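Local structure of hypothetical sugar kinase (Cytophaga hutchinsonii, 3R8E) at residues 198-201 / 202-206; 239-242 / 243-246; 271-274 / 275-278; 281-284 / 285-289. The protein probably phosphorylates a sugar with ATP, as a putative sugar kinase of the ROK family whose substrate is not established. One frame throughout, in Å; residues are numbered along the deposited sequence.

Interaction 1 (198-201 / 202-206); sequences IAYT and HEQLA
Tyr200 and Gln204 meet one turn apart on helix 194-207, the glutamine chain folding over a face of the phenol ring. Tyr200 carries CG anti to its own N (chi1 175°), which turns the ring outward from the helix, where the Gln204 chain can reach its face. Gln204 CG, beside its own N, lies over that ring, 4.0 Å from the centroid and displaced toward the rim, a CH-pi contact; the bend at chi2 (-60°) then brings the amide alongside. The amide follows the ring, its plane 19° from that of the phenol, and Gln204 NE2 stands 3.6 Å from Tyr200 CE1. Glutamine suits the place: its methylenes pack on the aromatic face while its amide can remain in partly exposed surroundings. Putting an alanine at Tyr200 is likely to leave the Gln204 chain without a face to lie on and its amide free to turn.

On another side of the helix, Ile198 and His202 run side by side; Ile198 CG2 is 3.7 Å from His202 CD2. Thr201 CG2 and Leu205 CD1 likewise lie alongside, at 4.1 Å. Thr201 turns OG1 back to a hydrogen bond with Leu197 O, so the hydroxyl of this buried residue is satisfied within its own helix. Beneath the side chains runs regular i to i+4 bonding, among it His202 N to Ile198 O at 3.0 Å.

Tyr200 and Thr201 face helix 235-259, packing on Val240, and Tyr200 also touches Asp243. Leu205 rests on Leu236 of that helix, while Ile198 and His202 both reach Leu221 in a loop.

Interaction 2 (239-242 / 243-246); sequences AVWA and DIGT
The backbone from Ala239 to Thr246 is a regular alpha-helix, in which each N-H of 243-246 bonds to the carbonyl four residues back. Ile244 N to Val240 O is the straightest of these at 164°. Gly245 N approaches Trp241 O to 2.9 Å.

Side chains touch lightly along the turns. Ile244 CG2 stands at the edge of the Trp241 indole, near its plane, 4.3 Å from CE3. The gamma branches Val240 CG1 and Ile244 CG1 are 4.5 Å apart, both on buried residues. Ile244 CG1 lies beside its own backbone N (chi1 -69°), which brings it to 3.3 Å from Val240 O. Gly245, bare of a side chain, lets Phe277 CB of helix 274-288 come close to its CA.

Ala242 O is the polar focus. It accepts Thr246 N at 3.1 Å and Asn280 ND2 from helix 274-288, and Thr246 OG1 also lies 3.1 Å away. The backbone carbonyl of Ala242 thus serves both its own helix and Asn280 of the neighbouring one, and the contact joins an apolar side, suited to burial, with a polar link between helices.

Interaction 3 (271-274 / 275-278); sequences SGAF and DYFV
Helix 274-288 begins here, with Ala273 at its N-cap after the short 3-10 turn that follows strand 263-267. Ala273 O takes two backbone donors: Tyr276 N at 2.9 Å, from above the carbonyl plane, and Phe277 N at 3.3 Å, nearly along the C=O axis. Phe274 O then receives Val278 N at 2.9 Å. Alanine has no side-chain acceptor for the first N-H groups; instead a water accepts from Asp275 N at 3.0 Å and donates to Gly272 O, bridging the 3-10 turn to the helix.

The side chains carry the next turn. Val278 CG2 sits over the centre of the Phe274 ring, 3.5 Å from the centroid and 1° off the normal, a CH-pi contact. Phe274, with CG anti to N (chi1 -171°), stands its ring out from the helix, and Val278 directs CG2 back over its face. Phe277 instead places CG between its backbone N and carbonyl carbon (chi1 71°), and the ring swings back to the helix start, with CD2 3.2 Å from Ala273 O and its edge toward Ser271 CA.

Phe274 and Val278 pack on Leu266 and Ile299 of two strands, whereas Phe277 touches both Leu266 and Trp241. Strand 263-267, helix 274-288 and, after the short helix 291-294, the parallel strand 298-301 make a beta-alpha-beta crossover, as expected in a ribonuclease H-like fold.

Interaction 4 (281-284 / 285-289); sequences LKKA and MLEHL
Leu281 and selenomethionine Met285 lie side by side one turn apart, Leu281 CD2 touching Met285 SE at 3.7 Å. The selenium replaces sulfur. Met285 bends only at its last torsion (chi3 81°), so CG and SE extend away from the helix before the methyl turns aside; the long, pliable chain suits a buried place between helix and sheet.

On the solvent side Lys283 and Glu287 also run alongside each other. Glu287 OE2 approaches Lys283 CE at 3.6 Å, but Lys283 NZ is 4.7 Å from that oxygen, too far for a direct salt bridge. His288 brings the edge of its imidazole to the backbone: CD2 stands 3.0 Å from Ala284 O, near the ring plane, and His288 N donates to the same carbonyl at 3.2 Å. With a serine in place of this histidine, Leu181 of the second subunit would probably lose the side chain that packs on it, and a gap would open there. The helix closes with Leu289 N bonded to Met285 O at 2.9 Å, after which Leu289 leaves helical geometry.

Further out, Leu281 rests on Ile248 and Leu252 of helix 235-259 and on Leu266 and Ile299 of the strands, while Met285 meets Val256 and Ile264.

Chemically the helix is amphipathic: dispersion holds the Leu281 and Met285 side, whereas the opposite charges of Lys283 and Glu287 would attract only mildly across their separation.

In the fold
The four interactions form a chain of neighbouring helix packing. Interaction 1 meets interaction 2 where Thr201 OG1 lies 3.5 Å from Val240 CG1, their centres about 13 Å apart. Interactions 2 and 3 are nearest by centre, about 9 Å: Trp241 CE2 is 3.5 Å from Ala273 CB, and the Phe277 CB contact with Trp241 O is 3.2 Å. Interaction 4 continues helix 274-288 from interaction 3 and touches interaction 2 through Leu281 CB and Gly245 O at 3.6 Å. Helix 235-259 thus packs against both helix 194-207 and helix 274-288. Interactions 1 and 4 stay apart, nearest atoms about 13 Å. All four are structural packing within the fold.

Interaction 1 (198-201 / 202-206)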
ATOM      1  N   ILE A 198     -22.364  -4.535  14.411  1.00 31.00           N
ATOM      2  CA  ILE A 198     -23.503  -4.787  15.311  1.00 32.33           C
ATOM      3  C   ILE A 198     -23.936  -3.461  15.966  1.00 37.85           C
ATOM      4  O   ILE A 198     -25.130  -3.163  15.987  1.00 39.72           O
ATOM      5  CB  ILE A 198     -23.173  -5.891  16.366  1.00 35.66           C
ATOM      6  CG1 ILE A 198     -22.949  -7.263  15.685  1.00 35.11           C
ATOM      7  CG2 ILE A 198     -24.277  -5.994  17.452  1.00 38.68           C
ATOM      8  CD1 ILE A 198     -22.187  -8.294  16.526  1.00 40.94           C
ATOM      9  N   ALA A 199     -22.966  -2.663  16.463  1.00 34.16           N
ATOM     10  CA  ALA A 199     -23.233  -1.369  17.109  1.00 35.33           C
ATOM     11  C   ALA A 199     -23.875  -0.381  16.127  1.00 39.77           C
ATOM     12  O   ALA A 199     -24.804   0.331  16.513  1.00 41.40           O
ATOM     13  CB  ALA A 199     -21.951  -0.788  17.684  1.00 35.23           C
ATOM     14  N   TYR A 200     -23.409  -0.369  14.858  1.00 35.02           N
ATOM     15  CA  TYR A 200     -23.948   0.487  13.799  1.00 35.14           C
ATOM     16  C   TYR A 200     -25.379   0.056  13.437  1.00 39.64           C
ATOM     17  O   TYR A 200     -26.220   0.921  13.189  1.00 40.45           O
ATOM     18  CB  TYR A 200     -23.039   0.474  12.551  1.00 34.60           C
ATOM     19  CG  TYR A 200     -23.602   1.238  11.369  1.00 36.89           C
ATOM     20  CD1 TYR A 200     -23.606   2.630  11.349  1.00 39.66           C
ATOM     21  CD2 TYR A 200     -24.145   0.569  10.275  1.00 37.29           C
ATOM     22  CE1 TYR A 200     -24.133   3.338  10.269  1.00 40.80           C
ATOM     23  CE2 TYR A 200     -24.683   1.265   9.194  1.00 38.54           C
ATOM     24  CZ  TYR A 200     -24.671   2.650   9.193  1.00 46.22           C
ATOM     25  OH  TYR A 200     -25.190   3.337   8.123  1.00 47.19           O
ATOM     26  N   THR A 201     -25.646  -1.273  13.400  1.00 36.00           N
ATOM     27  CA  THR A 201     -26.976  -1.822  13.093  1.00 36.74           C
ATOM     28  C   THR A 201     -27.968  -1.390  14.194  1.00 43.05           C
ATOM     29  O   THR A 201     -29.076  -0.979  13.857  1.00 43.23           O
ATOM     30  CB  THR A 201     -26.929  -3.350  12.889  1.00 40.59           C
ATOM     31  OG1 THR A 201     -25.960  -3.656  11.882  1.00 34.90           O
ATOM     32  CG2 THR A 201     -28.280  -3.931  12.458  1.00 38.72           C
ATOM     33  N   HIS A 202     -27.547  -1.427  15.484  1.00 41.05           N
ATOM     34  CA  HIS A 202     -28.374  -0.987  16.621  1.00 43.70           C
ATOM     35  C   HIS A 202     -28.670   0.516  16.537  1.00 49.89           C
ATOM     36  O   HIS A 202     -29.769   0.934  16.897  1.00 51.52           O
ATOM     37  CB  HIS A 202     -27.702  -1.308  17.968  1.00 44.60           C
ATOM     38  CG  HIS A 202     -27.863  -2.725  18.422  1.00 48.06           C
ATOM     39  ND1 HIS A 202     -29.104  -3.244  18.742  1.00 51.72           N
ATOM     40  CD2 HIS A 202     -26.922  -3.670  18.652  1.00 48.51           C
ATOM     41  CE1 HIS A 202     -28.882  -4.490  19.130  1.00 50.77           C
ATOM     42  NE2 HIS A 202     -27.584  -4.791  19.089  1.00 49.20           N
ATOM     43  N   GLU A 203     -27.695   1.317  16.044  1.00 45.95           N
ATOM     44  CA  GLU A 203     -27.826   2.768  15.867  1.00 46.98           C
ATOM     45  C   GLU A 203     -28.879   3.090  14.806  1.00 52.57           C
ATOM     46  O   GLU A 203     -29.679   4.007  15.001  1.00 54.53           O
ATOM     47  CB  GLU A 203     -26.479   3.401  15.484  1.00 46.53           C
ATOM     48  CG  GLU A 203     -25.547   3.633  16.661  1.00 57.04           C
ATOM     49  CD  GLU A 203     -24.130   4.066  16.325  1.00 77.32           C
ATOM     50  OE1 GLU A 203     -23.915   4.653  15.239  1.00 68.81           O
ATOM     51  OE2 GLU A 203     -23.233   3.834  17.167  1.00 72.45           O
ATOM     52  N   GLN A 204     -28.890   2.319  13.698  1.00 47.96           N
ATOM     53  CA  GLN A 204     -29.839   2.482  12.594  1.00 48.44           C
ATOM     54  C   GLN A 204     -31.240   2.039  13.017  1.00 54.79           C
ATOM     55  O   GLN A 204     -32.218   2.656  12.595  1.00 55.88           O
ATOM     56  CB  GLN A 204     -29.377   1.718  11.340  1.00 47.65           C
ATOM     57  CG  GLN A 204     -28.089   2.260  10.702  1.00 52.42           C
ATOM     58  CD  GLN A 204     -28.193   3.697  10.240  1.00 70.82           C
ATOM     59  OE1 GLN A 204     -28.951   4.034   9.325  1.00 67.46           O
ATOM     60  NE2 GLN A 204     -27.417   4.573  10.859  1.00 61.88           N
ATOM     61  N   LEU A 205     -31.332   0.991  13.872  1.00 51.94           N
ATOM     62  CA  LEU A 205     -32.600   0.481  14.410  1.00 53.90           C
ATOM     63  C   LEU A 205     -33.220   1.499  15.372  1.00 60.82           C
ATOM     64  O   LEU A 205     -34.446   1.604  15.437  1.00 62.12           O
ATOM     65  CB  LEU A 205     -32.411  -0.876  15.118  1.00 53.48           C
ATOM     66  CG  LEU A 205     -32.187  -2.102  14.222  1.00 56.52           C
ATOM     67  CD1 LEU A 205     -31.482  -3.206  14.981  1.00 55.71           C
ATOM     68  CD2 LEU A 205     -33.493  -2.621  13.643  1.00 60.15           C
ATOM     69  N   ALA A 206     -32.368   2.262  16.098  1.00 57.86           N
ATOM     70  CA  ALA A 206     -32.787   3.321  17.022  1.00 60.28           C
ATOM     71  C   ALA A 206     -33.346   4.517  16.243  1.00 66.10           C
ATOM     72  O   ALA A 206     -34.271   5.178  16.719  1.00 67.93           O
ATOM     73  CB  ALA A 206     -31.617   3.754  17.892  1.00 60.28           C
TER

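Interaction 2 (239-242 / 243-246)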
ATOM      1  N   ALA A 239     -29.515  -1.807   3.639  1.00 36.97           N
ATOM      2  CA  ALA A 239     -28.855  -0.498   3.708  1.00 36.26           C
ATOM      3  C   ALA A 239     -27.582  -0.560   4.557  1.00 37.62           C
ATOM      4  O   ALA A 239     -26.599   0.101   4.212  1.00 35.66           O
ATOM      5  CB  ALA A 239     -29.808   0.546   4.270  1.00 39.05           C
ATOM      6  N   VAL A 240     -27.597  -1.362   5.647  1.00 33.89           N
ATOM      7  CA  VAL A 240     -26.437  -1.560   6.531  1.00 32.22           C
ATOM      8  C   VAL A 240     -25.297  -2.207   5.725  1.00 33.59           C
ATOM      9  O   VAL A 240     -24.186  -1.672   5.731  1.00 30.98           O
ATOM     10  CB  VAL A 240     -26.793  -2.372   7.808  1.00 36.47           C
ATOM     11  CG1 VAL A 240     -25.543  -2.908   8.507  1.00 34.65           C
ATOM     12  CG2 VAL A 240     -27.623  -1.535   8.776  1.00 38.03           C
ATOM     13  N   TRP A 241     -25.585  -3.315   5.000  1.00 30.67           N
ATOM     14  CA  TRP A 241     -24.574  -4.007   4.193  1.00 29.24           C
ATOM     15  C   TRP A 241     -24.085  -3.129   3.038  1.00 31.28           C
ATOM     16  O   TRP A 241     -22.896  -3.162   2.725  1.00 27.77           O
ATOM     17  CB  TRP A 241     -25.077  -5.361   3.668  1.00 28.27           C
ATOM     18  CG  TRP A 241     -25.269  -6.402   4.733  1.00 29.82           C
ATOM     19  CD1 TRP A 241     -26.434  -7.041   5.045  1.00 33.95           C
ATOM     20  CD2 TRP A 241     -24.271  -6.929   5.624  1.00 28.96           C
ATOM     21  NE1 TRP A 241     -26.224  -7.938   6.066  1.00 33.54           N
ATOM     22  CE2 TRP A 241     -24.912  -7.870   6.460  1.00 33.90           C
ATOM     23  CE3 TRP A 241     -22.895  -6.693   5.801  1.00 29.31           C
ATOM     24  CZ2 TRP A 241     -24.228  -8.573   7.461  1.00 33.02           C
ATOM     25  CZ3 TRP A 241     -22.216  -7.399   6.785  1.00 30.62           C
ATOM     26  CH2 TRP A 241     -22.881  -8.326   7.601  1.00 32.25           C
ATOM     27  N   ALA A 242     -24.981  -2.312   2.442  1.00 29.06           N
ATOM     28  CA  ALA A 242     -24.620  -1.382   1.368  1.00 28.88           C
ATOM     29  C   ALA A 242     -23.608  -0.330   1.869  1.00 32.53           C
ATOM     30  O   ALA A 242     -22.662  -0.011   1.150  1.00 30.79           O
ATOM     31  CB  ALA A 242     -25.863  -0.699   0.819  1.00 31.13           C
ATOM     32  N   ASP A 243     -23.789   0.177   3.112  1.00 30.32           N
ATOM     33  CA  ASP A 243     -22.885   1.162   3.707  1.00 30.12           C
ATOM     34  C   ASP A 243     -21.532   0.513   4.037  1.00 31.44           C
ATOM     35  O   ASP A 243     -20.491   1.105   3.741  1.00 30.11           O
ATOM     36  CB  ASP A 243     -23.501   1.815   4.953  1.00 34.10           C
ATOM     37  CG  ASP A 243     -22.794   3.098   5.346  1.00 50.21           C
ATOM     38  OD1 ASP A 243     -22.985   4.119   4.648  1.00 53.03           O
ATOM     39  OD2 ASP A 243     -22.032   3.076   6.336  1.00 56.57           O
ATOM     40  N   ILE A 244     -21.554  -0.723   4.601  1.00 26.66           N
ATOM     41  CA  ILE A 244     -20.353  -1.515   4.921  1.00 24.35           C
ATOM     42  C   ILE A 244     -19.553  -1.739   3.621  1.00 25.51           C
ATOM     43  O   ILE A 244     -18.333  -1.536   3.611  1.00 23.62           O
ATOM     44  CB  ILE A 244     -20.743  -2.854   5.637  1.00 27.32           C
ATOM     45  CG1 ILE A 244     -21.299  -2.617   7.078  1.00 28.71           C
ATOM     46  CG2 ILE A 244     -19.609  -3.898   5.629  1.00 26.47           C
ATOM     47  CD1 ILE A 244     -20.306  -2.013   8.155  1.00 33.57           C
ATOM     48  N   GLY A 245     -20.259  -2.082   2.540  1.00 21.89           N
ATOM     49  CA  GLY A 245     -19.673  -2.297   1.218  1.00 21.04           C
ATOM     50  C   GLY A 245     -18.916  -1.091   0.697  1.00 24.49           C
ATOM     51  O   GLY A 245     -17.761  -1.221   0.284  1.00 21.90           O
ATOM     52  N   THR A 246     -19.544   0.105   0.771  1.00 22.59           N
ATOM     53  CA  THR A 246     -18.927   1.371   0.356  1.00 22.34           C
ATOM     54  C   THR A 246     -17.625   1.607   1.137  1.00 24.04           C
ATOM     55  O   THR A 246     -16.609   1.942   0.522  1.00 22.62           O
ATOM     56  CB  THR A 246     -19.905   2.543   0.538  1.00 29.88           C
ATOM     57  OG1 THR A 246     -21.081   2.292  -0.229  1.00 27.53           O
ATOM     58  CG2 THR A 246     -19.298   3.889   0.124  1.00 28.70           C
TER

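Interaction 3 (271-274 / 275-278)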
ATOM      1  N   SER A 271     -18.156 -12.097   5.424  1.00 29.83           N
ATOM      2  CA  SER A 271     -18.163 -12.564   4.029  0.50 28.91           C
ATOM      3  C   SER A 271     -19.394 -13.427   3.684  1.00 33.11           C
ATOM      4  O   SER A 271     -19.672 -13.652   2.503  1.00 31.64           O
ATOM      5  CB  SER A 271     -16.887 -13.334   3.701  0.50 31.03           C
ATOM      6  OG  SER A 271     -16.834 -14.599   4.342  0.50 37.95           O
ATOM      7  N   GLY A 272     -20.126 -13.880   4.702  1.00 31.09           N
ATOM      8  CA  GLY A 272     -21.339 -14.669   4.503  1.00 31.66           C
ATOM      9  C   GLY A 272     -22.433 -13.810   3.887  1.00 35.15           C
ATOM     10  O   GLY A 272     -23.379 -14.328   3.284  1.00 35.88           O
ATOM     11  N   ALA A 273     -22.277 -12.470   4.018  1.00 29.62           N
ATOM     12  CA  ALA A 273     -23.166 -11.436   3.488  1.00 29.18           C
ATOM     13  C   ALA A 273     -22.612 -10.842   2.185  1.00 30.11           C
ATOM     14  O   ALA A 273     -22.991  -9.731   1.804  1.00 29.19           O
ATOM     15  CB  ALA A 273     -23.341 -10.342   4.521  1.00 30.39           C
ATOM     16  N   PHE A 274     -21.728 -11.599   1.501  1.00 25.65           N
ATOM     17  CA  PHE A 274     -21.051 -11.247   0.246  1.00 24.06           C
ATOM     18  C   PHE A 274     -21.998 -10.568  -0.754  1.00 27.75           C
ATOM     19  O   PHE A 274     -21.727  -9.451  -1.180  1.00 26.36           O
ATOM     20  CB  PHE A 274     -20.450 -12.520  -0.386  1.00 25.00           C
ATOM     21  CG  PHE A 274     -19.534 -12.318  -1.572  1.00 25.29           C
ATOM     22  CD1 PHE A 274     -20.049 -12.239  -2.864  1.00 28.56           C
ATOM     23  CD2 PHE A 274     -18.156 -12.260  -1.405  1.00 26.10           C
ATOM     24  CE1 PHE A 274     -19.200 -12.064  -3.962  1.00 28.49           C
ATOM     25  CE2 PHE A 274     -17.308 -12.096  -2.504  1.00 28.08           C
ATOM     26  CZ  PHE A 274     -17.836 -11.998  -3.774  1.00 26.46           C
ATOM     27  N   ASP A 275     -23.132 -11.215  -1.083  1.00 24.65           N
ATOM     28  CA  ASP A 275     -24.089 -10.710  -2.065  1.00 25.27           C
ATOM     29  C   ASP A 275     -24.708  -9.349  -1.713  1.00 30.00           C
ATOM     30  O   ASP A 275     -25.156  -8.644  -2.620  1.00 30.59           O
ATOM     31  CB  ASP A 275     -25.218 -11.735  -2.277  1.00 28.25           C
ATOM     32  CG  ASP A 275     -24.763 -13.072  -2.840  1.00 39.32           C
ATOM     33  OD1 ASP A 275     -23.657 -13.128  -3.435  1.00 38.15           O
ATOM     34  OD2 ASP A 275     -25.525 -14.057  -2.715  1.00 45.33           O
ATOM     35  N   TYR A 276     -24.730  -8.977  -0.423  1.00 26.69           N
ATOM     36  CA  TYR A 276     -25.376  -7.744   0.025  1.00 27.24           C
ATOM     37  C   TYR A 276     -24.403  -6.558   0.174  1.00 28.83           C
ATOM     38  O   TYR A 276     -24.855  -5.417   0.056  1.00 29.56           O
ATOM     39  CB  TYR A 276     -26.154  -8.002   1.330  1.00 29.58           C
ATOM     40  CG  TYR A 276     -26.940  -9.297   1.260  1.00 32.74           C
ATOM     41  CD1 TYR A 276     -28.024  -9.431   0.396  1.00 36.03           C
ATOM     42  CD2 TYR A 276     -26.519 -10.426   1.955  1.00 33.54           C
ATOM     43  CE1 TYR A 276     -28.696 -10.644   0.259  1.00 37.67           C
ATOM     44  CE2 TYR A 276     -27.181 -11.646   1.824  1.00 35.24           C
ATOM     45  CZ  TYR A 276     -28.268 -11.750   0.974  1.00 43.93           C
ATOM     46  OH  TYR A 276     -28.916 -12.952   0.836  1.00 47.55           O
ATOM     47  N   PHE A 277     -23.096  -6.802   0.397  1.00 23.43           N
ATOM     48  CA  PHE A 277     -22.144  -5.688   0.520  1.00 21.93           C
ATOM     49  C   PHE A 277     -21.224  -5.537  -0.716  1.00 25.23           C
ATOM     50  O   PHE A 277     -20.729  -4.436  -0.953  1.00 25.05           O
ATOM     51  CB  PHE A 277     -21.309  -5.766   1.820  1.00 22.29           C
ATOM     52  CG  PHE A 277     -20.249  -6.837   1.935  1.00 21.73           C
ATOM     53  CD1 PHE A 277     -18.995  -6.663   1.357  1.00 22.71           C
ATOM     54  CD2 PHE A 277     -20.458  -7.959   2.725  1.00 23.10           C
ATOM     55  CE1 PHE A 277     -18.005  -7.639   1.491  1.00 22.90           C
ATOM     56  CE2 PHE A 277     -19.465  -8.935   2.860  1.00 24.91           C
ATOM     57  CZ  PHE A 277     -18.244  -8.769   2.236  1.00 22.24           C
ATOM     58  N   VAL A 278     -20.995  -6.615  -1.499  1.00 21.41           N
ATOM     59  CA  VAL A 278     -20.105  -6.560  -2.676  1.00 20.21           C
ATOM     60  C   VAL A 278     -20.640  -5.576  -3.771  1.00 24.73           C
ATOM     61  O   VAL A 278     -19.802  -4.860  -4.318  1.00 23.37           O
ATOM     62  CB  VAL A 278     -19.762  -7.972  -3.241  1.00 23.14           C
ATOM     63  CG1 VAL A 278     -19.072  -7.899  -4.607  1.00 22.51           C
ATOM     64  CG2 VAL A 278     -18.876  -8.730  -2.253  1.00 21.88           C
TER
HETATM   65  O   HOH W   1     -24.099 -13.606   0.545  1.00 35.47           O

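Interaction 4 (281-284 / 285-289)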
ATOM      1  N   LEU A 281     -19.356  -2.236  -2.786  1.00 22.34           N
ATOM      2  CA  LEU A 281     -17.901  -2.363  -2.745  1.00 20.13           C
ATOM      3  C   LEU A 281     -17.376  -2.148  -4.165  1.00 22.79           C
ATOM      4  O   LEU A 281     -16.487  -1.314  -4.365  1.00 21.05           O
ATOM      5  CB  LEU A 281     -17.510  -3.756  -2.193  1.00 19.21           C
ATOM      6  CG  LEU A 281     -16.031  -4.059  -1.927  1.00 21.82           C
ATOM      7  CD1 LEU A 281     -15.902  -5.260  -1.017  1.00 21.45           C
ATOM      8  CD2 LEU A 281     -15.271  -4.378  -3.225  1.00 22.82           C
ATOM      9  N   LYS A 282     -17.962  -2.892  -5.145  1.00 20.93           N
ATOM     10  CA  LYS A 282     -17.595  -2.809  -6.558  0.50 20.44           C
ATOM     11  C   LYS A 282     -17.872  -1.398  -7.091  1.00 24.50           C
ATOM     12  O   LYS A 282     -17.040  -0.856  -7.817  1.00 23.39           O
ATOM     13  CB  LYS A 282     -18.368  -3.868  -7.361  0.50 23.25           C
ATOM     14  CG  LYS A 282     -17.749  -4.230  -8.708  0.50 36.55           C
ATOM     15  CD  LYS A 282     -18.501  -5.372  -9.401  0.50 47.95           C
ATOM     16  CE  LYS A 282     -18.107  -6.746  -8.898  0.50 60.72           C
ATOM     17  NZ  LYS A 282     -18.858  -7.826  -9.589  0.50 71.83           N
ATOM     18  N   LYS A 283     -19.036  -0.799  -6.705  1.00 21.88           N
ATOM     19  CA  LYS A 283     -19.441   0.545  -7.114  1.00 22.56           C
ATOM     20  C   LYS A 283     -18.388   1.583  -6.682  1.00 26.40           C
ATOM     21  O   LYS A 283     -17.978   2.394  -7.510  1.00 25.77           O
ATOM     22  CB  LYS A 283     -20.831   0.891  -6.550  1.00 26.02           C
ATOM     23  CG  LYS A 283     -21.439   2.169  -7.126  1.00 39.90           C
ATOM     24  CD  LYS A 283     -22.827   2.461  -6.554  1.00 50.46           C
ATOM     25  CE  LYS A 283     -22.795   3.324  -5.313  1.00 62.14           C
ATOM     26  NZ  LYS A 283     -24.161   3.551  -4.771  1.00 75.24           N
ATOM     27  N   ALA A 284     -17.922   1.519  -5.413  1.00 23.28           N
ATOM     28  CA  ALA A 284     -16.902   2.429  -4.881  1.00 22.82           C
ATOM     29  C   ALA A 284     -15.597   2.314  -5.674  1.00 23.85           C
ATOM     30  O   ALA A 284     -14.991   3.330  -5.993  1.00 22.87           O
ATOM     31  CB  ALA A 284     -16.650   2.145  -3.405  1.00 23.46           C
HETATM   32  N   MSE A 285     -15.207   1.083  -6.050  1.00 19.11           N
HETATM   33  CA  MSE A 285     -13.989   0.819  -6.818  1.00 17.61           C
HETATM   34  C   MSE A 285     -14.110   1.373  -8.242  1.00 21.82           C
HETATM   35  O   MSE A 285     -13.171   1.988  -8.734  1.00 20.86           O
HETATM   36  CB  MSE A 285     -13.678  -0.681  -6.829  1.00 18.53           C
HETATM   37  CG  MSE A 285     -13.358  -1.220  -5.436  1.00 23.80           C
HETATM   38 SE   MSE A 285     -12.663  -3.027  -5.491  0.75 29.71          SE
HETATM   39  CE  MSE A 285     -10.837  -2.524  -5.958  1.00 25.86           C
ATOM     40  N   LEU A 286     -15.276   1.207  -8.883  1.00 20.87           N
ATOM     41  CA  LEU A 286     -15.489   1.731 -10.230  1.00 22.08           C
ATOM     42  C   LEU A 286     -15.547   3.262 -10.227  1.00 26.77           C
ATOM     43  O   LEU A 286     -15.092   3.875 -11.184  1.00 27.19           O
ATOM     44  CB  LEU A 286     -16.770   1.159 -10.848  1.00 23.00           C
ATOM     45  CG  LEU A 286     -16.797  -0.340 -11.173  1.00 27.74           C
ATOM     46  CD1 LEU A 286     -18.226  -0.798 -11.450  1.00 29.06           C
ATOM     47  CD2 LEU A 286     -15.918  -0.665 -12.375  1.00 30.36           C
ATOM     48  N   GLU A 287     -16.091   3.872  -9.151  1.00 23.67           N
ATOM     49  CA  GLU A 287     -16.203   5.329  -9.015  1.00 24.17           C
ATOM     50  C   GLU A 287     -14.846   6.022  -8.890  1.00 26.95           C
ATOM     51  O   GLU A 287     -14.676   7.114  -9.433  1.00 26.29           O
ATOM     52  CB  GLU A 287     -17.040   5.697  -7.782  1.00 26.00           C
ATOM     53  CG  GLU A 287     -18.543   5.713  -8.019  1.00 39.14           C
ATOM     54  CD  GLU A 287     -19.425   5.906  -6.796  1.00 59.93           C
ATOM     55  OE1 GLU A 287     -18.895   6.223  -5.706  1.00 52.95           O
ATOM     56  OE2 GLU A 287     -20.659   5.747  -6.935  1.00 52.35           O
ATOM     57  N   HIS A 288     -13.897   5.411  -8.153  1.00 22.63           N
ATOM     58  CA  HIS A 288     -12.613   6.038  -7.843  1.00 22.24           C
ATOM     59  C   HIS A 288     -11.399   5.502  -8.618  1.00 25.28           C
ATOM     60  O   HIS A 288     -10.347   6.141  -8.572  1.00 25.57           O
ATOM     61  CB  HIS A 288     -12.331   5.912  -6.339  1.00 22.34           C
ATOM     62  CG  HIS A 288     -13.367   6.569  -5.480  1.00 26.44           C
ATOM     63  ND1 HIS A 288     -13.447   7.943  -5.371  1.00 29.10           N
ATOM     64  CD2 HIS A 288     -14.328   6.013  -4.709  1.00 28.21           C
ATOM     65  CE1 HIS A 288     -14.447   8.179  -4.537  1.00 29.11           C
ATOM     66  NE2 HIS A 288     -15.011   7.048  -4.121  1.00 28.96           N
ATOM     67  N   LEU A 289     -11.512   4.346  -9.284  1.00 20.31           N
ATOM     68  CA  LEU A 289     -10.378   3.788 -10.021  1.00 19.03           C
ATOM     69  C   LEU A 289     -10.596   3.816 -11.530  1.00 23.33           C
ATOM     70  O   LEU A 289     -11.689   3.481 -11.981  1.00 23.39           O
ATOM     71  CB  LEU A 289     -10.078   2.337  -9.590  1.00 17.78           C
ATOM     72  CG  LEU A 289      -9.625   2.103  -8.139  1.00 20.55           C
ATOM     73  CD1 LEU A 289      -9.759   0.638  -7.776  1.00 20.54           C
ATOM     74  CD2 LEU A 289      -8.187   2.599  -7.896  1.00 19.64           C
TER